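PDB 2O0Q: DUF952 domain-containing protein from Caulobacter vibrioides, which is of unknown function but belongs to a family probably related to ADP-ribosylating enzymes. Local coordinates for residues A[2-6]-A[34-39]; A[9-13]-A[93-98]. All coordinates share one frame; numbering follows the deposited sequence.

Interaction 1: residues A[2-6]-A[34-39]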
ATOM      1  N   THR A   2      11.029   3.720  -9.101  1.00 26.24           N
ATOM      2  CA  THR A   2      10.808   3.559  -7.635  1.00 24.67           C
ATOM      3  C   THR A   2       9.499   2.826  -7.366  1.00 23.71           C
ATOM      4  O   THR A   2       8.460   3.165  -7.929  1.00 23.84           O
ATOM      5  CB  THR A   2      10.739   4.930  -6.924  1.00 26.16           C
ATOM      6  OG1 THR A   2      11.942   5.667  -7.182  1.00 29.63           O
ATOM      7  CG2 THR A   2      10.573   4.745  -5.413  1.00 25.59           C
ATOM      8  N   LEU A   3       9.555   1.815  -6.508  1.00 20.79           N
ATOM      9  CA  LEU A   3       8.353   1.073  -6.154  1.00 19.38           C
ATOM     10  C   LEU A   3       7.745   1.648  -4.882  1.00 19.23           C
ATOM     11  O   LEU A   3       8.462   2.011  -3.952  1.00 18.13           O
ATOM     12  CB  LEU A   3       8.666  -0.402  -5.892  1.00 17.76           C
ATOM     13  CG  LEU A   3       8.989  -1.346  -7.044  1.00 17.17           C
ATOM     14  CD1 LEU A   3       9.167  -2.753  -6.487  1.00 17.66           C
ATOM     15  CD2 LEU A   3       7.868  -1.321  -8.067  1.00 16.69           C
ATOM     16  N   ILE A   4       6.421   1.748  -4.852  1.00 16.03           N
ATOM     17  CA  ILE A   4       5.745   2.206  -3.653  1.00 13.50           C
ATOM     18  C   ILE A   4       4.791   1.072  -3.312  1.00 15.38           C
ATOM     19  O   ILE A   4       4.480   0.234  -4.171  1.00 14.30           O
ATOM     20  CB  ILE A   4       5.003   3.547  -3.854  1.00 13.85           C
ATOM     21  CG1 ILE A   4       4.115   3.503  -5.097  1.00 13.54           C
ATOM     22  CG2 ILE A   4       6.031   4.674  -3.945  1.00 11.38           C
ATOM     23  CD1 ILE A   4       3.280   4.760  -5.276  1.00 13.85           C
ATOM     24  N   TYR A   5       4.341   1.026  -2.068  1.00 13.76           N
ATOM     25  CA  TYR A   5       3.501  -0.074  -1.635  1.00 12.61           C
ATOM     26  C   TYR A   5       2.200   0.279  -0.952  1.00 13.05           C
ATOM     27  O   TYR A   5       2.095   1.275  -0.237  1.00 11.51           O
ATOM     28  CB  TYR A   5       4.293  -0.974  -0.691  1.00 13.43           C
ATOM     29  CG  TYR A   5       5.593  -1.484  -1.267  1.00 14.39           C
ATOM     30  CD1 TYR A   5       6.732  -0.676  -1.313  1.00 12.75           C
ATOM     31  CD2 TYR A   5       5.676  -2.771  -1.791  1.00 13.26           C
ATOM     32  CE1 TYR A   5       7.924  -1.141  -1.874  1.00 13.29           C
ATOM     33  CE2 TYR A   5       6.852  -3.247  -2.351  1.00 14.15           C
ATOM     34  CZ  TYR A   5       7.972  -2.431  -2.392  1.00 14.46           C
ATOM     35  OH  TYR A   5       9.131  -2.919  -2.957  1.00 13.16           O
ATOM     36  N   LYS A   6       1.219  -0.588  -1.169  1.00 12.37           N
ATOM     37  CA  LYS A   6      -0.084  -0.443  -0.562  1.00 12.64           C
ATOM     38  C   LYS A   6      -0.353  -1.752   0.156  1.00 13.25           C
ATOM     39  O   LYS A   6      -0.094  -2.837  -0.380  1.00 14.37           O
ATOM     40  CB  LYS A   6      -1.169  -0.217  -1.626  1.00 11.57           C
ATOM     41  CG  LYS A   6      -2.574  -0.028  -1.038  1.00 12.68           C
ATOM     42  CD  LYS A   6      -2.685   1.287  -0.268  1.00 11.17           C
ATOM     43  CE  LYS A   6      -3.881   1.298   0.682  1.00 13.24           C
ATOM     44  NZ  LYS A   6      -3.980   2.590   1.446  1.00  9.76           N
ATOM     45  N   ILE A  34      -5.008   7.950  -1.669  1.00 13.63           N
ATOM     46  CA  ILE A  34      -4.585   6.624  -1.263  1.00 13.82           C
ATOM     47  C   ILE A  34      -3.219   6.691  -0.601  1.00 14.16           C
ATOM     48  O   ILE A  34      -2.254   7.210  -1.176  1.00 14.09           O
ATOM     49  CB  ILE A  34      -4.540   5.661  -2.464  1.00 12.85           C
ATOM     50  CG1 ILE A  34      -5.956   5.473  -3.013  1.00 14.62           C
ATOM     51  CG2 ILE A  34      -3.959   4.317  -2.035  1.00 12.74           C
ATOM     52  CD1 ILE A  34      -6.009   4.706  -4.306  1.00 13.38           C
ATOM     53  N   HIS A  35      -3.159   6.176   0.623  1.00 13.49           N
ATOM     54  CA  HIS A  35      -1.926   6.150   1.398  1.00 12.96           C
ATOM     55  C   HIS A  35      -1.043   5.005   0.939  1.00 12.42           C
ATOM     56  O   HIS A  35      -1.423   3.840   1.057  1.00 11.49           O
ATOM     57  CB  HIS A  35      -2.213   5.938   2.888  1.00 11.16           C
ATOM     58  CG  HIS A  35      -2.693   7.159   3.608  1.00 12.61           C
ATOM     59  ND1 HIS A  35      -3.992   7.610   3.530  1.00 13.78           N
ATOM     60  CD2 HIS A  35      -2.054   7.997   4.461  1.00 11.71           C
ATOM     61  CE1 HIS A  35      -4.135   8.670   4.307  1.00 10.59           C
ATOM     62  NE2 HIS A  35      -2.974   8.927   4.882  1.00 11.50           N
ATOM     63  N   LEU A  36       0.132   5.338   0.418  1.00 11.36           N
ATOM     64  CA  LEU A  36       1.097   4.333  -0.014  1.00 11.55           C
ATOM     65  C   LEU A  36       2.378   4.604   0.762  1.00 11.90           C
ATOM     66  O   LEU A  36       2.495   5.644   1.411  1.00 11.49           O
ATOM     67  CB  LEU A  36       1.338   4.416  -1.527  1.00 11.76           C
ATOM     68  CG  LEU A  36       0.136   3.878  -2.318  1.00 11.28           C
ATOM     69  CD1 LEU A  36      -0.473   4.981  -3.138  1.00 10.97           C
ATOM     70  CD2 LEU A  36       0.559   2.744  -3.227  1.00 11.49           C
ATOM     71  N   SER A  37       3.320   3.666   0.719  1.00 12.13           N
ATOM     72  CA  SER A  37       4.584   3.815   1.438  1.00 12.74           C
ATOM     73  C   SER A  37       5.773   3.465   0.562  1.00 13.27           C
ATOM     74  O   SER A  37       5.707   2.534  -0.239  1.00 12.45           O
ATOM     75  CB  SER A  37       4.632   2.884   2.657  1.00 12.38           C
ATOM     76  OG  SER A  37       3.571   3.113   3.565  1.00 15.21           O
ATOM     77  N   ALA A  38       6.860   4.218   0.711  1.00 11.87           N
ATOM     78  CA  ALA A  38       8.075   3.905  -0.033  1.00 13.65           C
ATOM     79  C   ALA A  38       8.612   2.658   0.670  1.00 14.68           C
ATOM     80  O   ALA A  38       8.199   2.350   1.787  1.00 16.39           O
ATOM     81  CB  ALA A  38       9.078   5.038   0.071  1.00 13.74           C
ATOM     82  N   GLY A  39       9.524   1.942   0.025  1.00 12.15           N
ATOM     83  CA  GLY A  39      10.066   0.738   0.626  1.00 14.33           C
ATOM     84  C   GLY A  39      10.647   0.879   2.027  1.00 15.84           C
ATOM     85  O   GLY A  39      10.405   0.027   2.883  1.00 14.53           O
TER
HETATM   86  O   HOH W   1      10.693   1.955  -2.607  1.00 21.40           O
HETATM   87  O   HOH W   2       1.918   1.168   2.519  1.00 15.42           O
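Tyr5 and Ser37 face each other as an antiparallel hydrogen-bonded pair, and their two backbone bonds hold the strand at 3-6 against the segment 34-39. Tyr5 N donates to Ser37 O at 2.7 Å, and Ser37 N returns a bond to Tyr5 O. The second carbonyl is shared further, since CA of Leu36 lies 3.2 Å from Tyr5 O, a CA-H...O contact.

The tight part lies beside this pair. Leu36 reaches with CD2 to Ile4 CD1, 4.0 Å away, and also touches CB of Lys6; branched and flexible aliphatic chains suit this layer, which Pro82 and Leu84 of the neighbouring strand 80-84 extend. Lys6 spends its long chain in two ways. CG stands anti to the backbone N (chi1 -179°) and the chain then bends at chi2, which carries CD across Ile34 CG2 at 3.7 Å, nearly at right angles. The amino group beyond it gives a hydrogen bond to His35 O (NZ to O 2.9 Å), in the carbonyl plane and on a lone pair, while Asp28 supplies a salt bridge to the same nitrogen. This buried charge is thus met by both a carbonyl and a carboxylate.

The Tyr5 ring turns an edge to Ser37 O, in plane with CD1 3.5 Å away, and CE1 rests against the CA of Gly39. A water donates to the directly bonded Tyr5 O and bridges it to Ser37 OG, whose hydroxyl also meets Thr45 of helix 39-49.

Toward Gly39 the pairing slackens: Leu3 O and Gly39 N, 4.1 Å apart, are joined through a second water. Strands 3-9 and 34-38 are neighbours in the middle of the six-stranded antiparallel sheet, and 34-38 is broken and runs into helix 39-49.

Interaction 2: residues A[9-13]-A[93-98]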
ATOM      1  N   SER A   9      -6.577  -5.468   2.738  1.00 13.65           N
ATOM      2  CA  SER A   9      -7.145  -6.789   2.979  1.00 13.04           C
ATOM      3  C   SER A   9      -7.409  -7.513   1.665  1.00 14.74           C
ATOM      4  O   SER A   9      -7.558  -6.886   0.613  1.00 12.02           O
ATOM      5  CB  SER A   9      -8.460  -6.664   3.756  1.00 13.26           C
ATOM      6  OG  SER A   9      -9.490  -6.121   2.943  1.00 13.54           O
ATOM      7  N   ARG A  10      -7.460  -8.838   1.729  1.00 14.67           N
ATOM      8  CA  ARG A  10      -7.735  -9.648   0.546  1.00 17.37           C
ATOM      9  C   ARG A  10      -9.113  -9.265  -0.004  1.00 17.69           C
ATOM     10  O   ARG A  10      -9.313  -9.184  -1.219  1.00 19.64           O
ATOM     11  CB  ARG A  10      -7.691 -11.135   0.918  1.00 18.42           C
ATOM     12  CG  ARG A  10      -8.327 -12.088  -0.098  1.00 21.28           C
ATOM     13  CD  ARG A  10      -7.780 -11.909  -1.506  1.00 21.62           C
ATOM     14  NE  ARG A  10      -6.350 -12.189  -1.607  1.00 21.80           N
ATOM     15  CZ  ARG A  10      -5.679 -12.207  -2.754  1.00 21.93           C
ATOM     16  NH1 ARG A  10      -6.316 -11.963  -3.893  1.00 22.42           N
ATOM     17  NH2 ARG A  10      -4.376 -12.462  -2.770  1.00 22.53           N
ATOM     18  N   ALA A  11     -10.056  -9.013   0.896  1.00 18.49           N
ATOM     19  CA  ALA A  11     -11.404  -8.632   0.487  1.00 19.19           C
ATOM     20  C   ALA A  11     -11.360  -7.370  -0.367  1.00 19.57           C
ATOM     21  O   ALA A  11     -11.978  -7.302  -1.430  1.00 20.04           O
ATOM     22  CB  ALA A  11     -12.278  -8.397   1.713  1.00 18.80           C
ATOM     23  N   GLU A  12     -10.624  -6.370   0.100  1.00 19.51           N
ATOM     24  CA  GLU A  12     -10.525  -5.120  -0.630  1.00 19.19           C
ATOM     25  C   GLU A  12      -9.840  -5.282  -1.979  1.00 18.52           C
ATOM     26  O   GLU A  12     -10.232  -4.641  -2.959  1.00 18.45           O
ATOM     27  CB  GLU A  12      -9.814  -4.073   0.230  1.00 20.04           C
ATOM     28  CG  GLU A  12     -10.691  -3.575   1.375  1.00 22.99           C
ATOM     29  CD  GLU A  12      -9.930  -2.740   2.383  1.00 24.48           C
ATOM     30  OE1 GLU A  12      -8.966  -3.268   2.974  1.00 24.88           O
ATOM     31  OE2 GLU A  12     -10.299  -1.561   2.586  1.00 24.37           O
ATOM     32  N   TRP A  13      -8.833  -6.147  -2.043  1.00 17.35           N
ATOM     33  CA  TRP A  13      -8.124  -6.367  -3.296  1.00 16.85           C
ATOM     34  C   TRP A  13      -9.029  -7.101  -4.294  1.00 17.69           C
ATOM     35  O   TRP A  13      -9.073  -6.744  -5.473  1.00 18.60           O
ATOM     36  CB  TRP A  13      -6.836  -7.160  -3.050  1.00 16.15           C
ATOM     37  CG  TRP A  13      -5.999  -7.383  -4.288  1.00 17.95           C
ATOM     38  CD1 TRP A  13      -5.405  -8.552  -4.668  1.00 18.70           C
ATOM     39  CD2 TRP A  13      -5.661  -6.417  -5.297  1.00 16.59           C
ATOM     40  NE1 TRP A  13      -4.724  -8.380  -5.850  1.00 18.50           N
ATOM     41  CE2 TRP A  13      -4.863  -7.080  -6.259  1.00 17.86           C
ATOM     42  CE3 TRP A  13      -5.954  -5.059  -5.482  1.00 17.21           C
ATOM     43  CZ2 TRP A  13      -4.354  -6.432  -7.393  1.00 18.54           C
ATOM     44  CZ3 TRP A  13      -5.446  -4.410  -6.616  1.00 18.94           C
ATOM     45  CH2 TRP A  13      -4.656  -5.102  -7.554  1.00 18.06           C
ATOM     46  N   VAL A  93      -0.521  -2.216 -10.876  1.00 18.05           N
ATOM     47  CA  VAL A  93       0.159  -3.012  -9.866  1.00 17.41           C
ATOM     48  C   VAL A  93       1.164  -3.916 -10.571  1.00 19.98           C
ATOM     49  O   VAL A  93       0.787  -4.713 -11.430  1.00 18.66           O
ATOM     50  CB  VAL A  93      -0.829  -3.897  -9.076  1.00 17.51           C
ATOM     51  CG1 VAL A  93      -0.061  -4.845  -8.177  1.00 17.08           C
ATOM     52  CG2 VAL A  93      -1.764  -3.029  -8.250  1.00 15.89           C
ATOM     53  N   THR A  94       2.438  -3.795 -10.206  1.00 20.24           N
ATOM     54  CA  THR A  94       3.482  -4.605 -10.824  1.00 22.33           C
ATOM     55  C   THR A  94       3.466  -6.033 -10.281  1.00 22.79           C
ATOM     56  O   THR A  94       3.643  -6.991 -11.034  1.00 21.75           O
ATOM     57  CB  THR A  94       4.871  -3.972 -10.608  1.00 23.92           C
ATOM     58  OG1 THR A  94       5.205  -3.993  -9.215  1.00 29.66           O
ATOM     59  CG2 THR A  94       4.867  -2.531 -11.093  1.00 24.53           C
ATOM     60  N   ARG A  95       3.257  -6.177  -8.976  1.00 21.62           N
ATOM     61  CA  ARG A  95       3.181  -7.503  -8.372  1.00 22.40           C
ATOM     62  C   ARG A  95       2.515  -7.472  -7.003  1.00 21.67           C
ATOM     63  O   ARG A  95       2.547  -6.459  -6.303  1.00 20.08           O
ATOM     64  CB  ARG A  95       4.568  -8.150  -8.261  1.00 25.28           C
ATOM     65  CG  ARG A  95       5.538  -7.481  -7.307  1.00 28.74           C
ATOM     66  CD  ARG A  95       6.700  -8.423  -6.982  1.00 31.76           C
ATOM     67  NE  ARG A  95       7.807  -7.732  -6.325  1.00 34.99           N
ATOM     68  CZ  ARG A  95       8.711  -6.991  -6.966  1.00 35.64           C
ATOM     69  NH1 ARG A  95       8.641  -6.850  -8.284  1.00 37.20           N
ATOM     70  NH2 ARG A  95       9.677  -6.384  -6.289  1.00 35.23           N
ATOM     71  N   GLU A  96       1.903  -8.593  -6.640  1.00 19.80           N
ATOM     72  CA  GLU A  96       1.222  -8.721  -5.363  1.00 20.05           C
ATOM     73  C   GLU A  96       1.756  -9.921  -4.603  1.00 21.45           C
ATOM     74  O   GLU A  96       2.412 -10.793  -5.178  1.00 22.98           O
ATOM     75  CB  GLU A  96      -0.285  -8.882  -5.571  1.00 19.58           C
ATOM     76  CG  GLU A  96      -0.669 -10.033  -6.484  1.00 20.42           C
ATOM     77  CD  GLU A  96      -2.169 -10.257  -6.524  1.00 21.21           C
ATOM     78  OE1 GLU A  96      -2.712 -10.836  -5.560  1.00 20.09           O
ATOM     79  OE2 GLU A  96      -2.809  -9.840  -7.513  1.00 20.99           O
ATOM     80  N   ALA A  97       1.458  -9.964  -3.311  1.00 18.91           N
ATOM     81  CA  ALA A  97       1.908 -11.051  -2.457  1.00 19.55           C
ATOM     82  C   ALA A  97       1.055 -11.117  -1.207  1.00 18.25           C
ATOM     83  O   ALA A  97       0.636 -10.084  -0.673  1.00 18.77           O
ATOM     84  CB  ALA A  97       3.363 -10.836  -2.074  1.00 17.30           C
ATOM     85  N   ASP A  98       0.781 -12.332  -0.744  1.00 18.51           N
ATOM     86  CA  ASP A  98      -0.004 -12.493   0.470  1.00 18.81           C
ATOM     87  C   ASP A  98       0.975 -12.440   1.629  1.00 17.59           C
ATOM     88  O   ASP A  98       2.012 -13.101   1.608  1.00 19.09           O
ATOM     89  CB  ASP A  98      -0.754 -13.823   0.462  1.00 19.72           C
ATOM     90  CG  ASP A  98      -1.732 -13.930  -0.689  1.00 22.12           C
ATOM     91  OD1 ASP A  98      -2.426 -12.932  -0.985  1.00 21.76           O
ATOM     92  OD2 ASP A  98      -1.811 -15.020  -1.292  1.00 25.77           O
TER
HETATM   93  O   HOH W   3      -5.168 -13.548   0.430  1.00 33.40           O
HETATM   94  O   HOH W   4      -5.043 -11.952  -6.450  1.00 37.67           O
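Trp13 and Glu96 meet through the indole N-H: NE1 donates to OE2 at 2.9 Å, in the ring plane, although the oxygen is approached from above its own carboxylate plane. At the far end of the same ring CH2 packs on Val93 CG2, 3.6 Å away. Tryptophan suits this place because it offers both a donor and a broad apolar surface, the latter also touching Val57 and Leu59.

Arg10 is the chain to follow. From CB its CG runs anti to the backbone N (chi1 164°), and bends at chi2 and chi3 bring the guanidinium to the strand. NE gives its hydrogen to a water 2.7 Å away, which in turn donates weakly to Asp98 OD1. At the tip, NH2 binds the syn lone pair of Asp98 OD1 at 2.7 Å, edge-on and in the guanidinium plane; a longer salt bridge of 3.6 Å joins NH2 to Glu96 OE1. NH1 reaches Glu96 OE1 through another water and pairs with Asp14.

Behind it, a capping box of Ser9 and Glu12 marks the start of helix 10-19. Arg10, Glu96 and Asp98 form a surface salt-bridge network joining the first turn of that helix to edge strand 93-98.

Interaction 1 and interaction 2 have centres about 13 Å apart and share one antiparallel sheet. Strand 3-9 lies between strands 34-38 and 56-62, and 56-62 in turn separates it from 93-98 at the edge, while helix 10-19 follows directly on 3-9. The chain therefore pairs residues 2-6 near the middle of the sheet before its helix reaches the outer strand. Side chains also connect the two: Leu3 CD1 packs on Arg95 NH2 at 3.7 Å, and Leu3 CD2 lies 3.9 Å from Thr94 OG1. Interaction 1 is largely buried and interaction 2 lies at the surface, so the two run from the middle of the sheet to one of its edges.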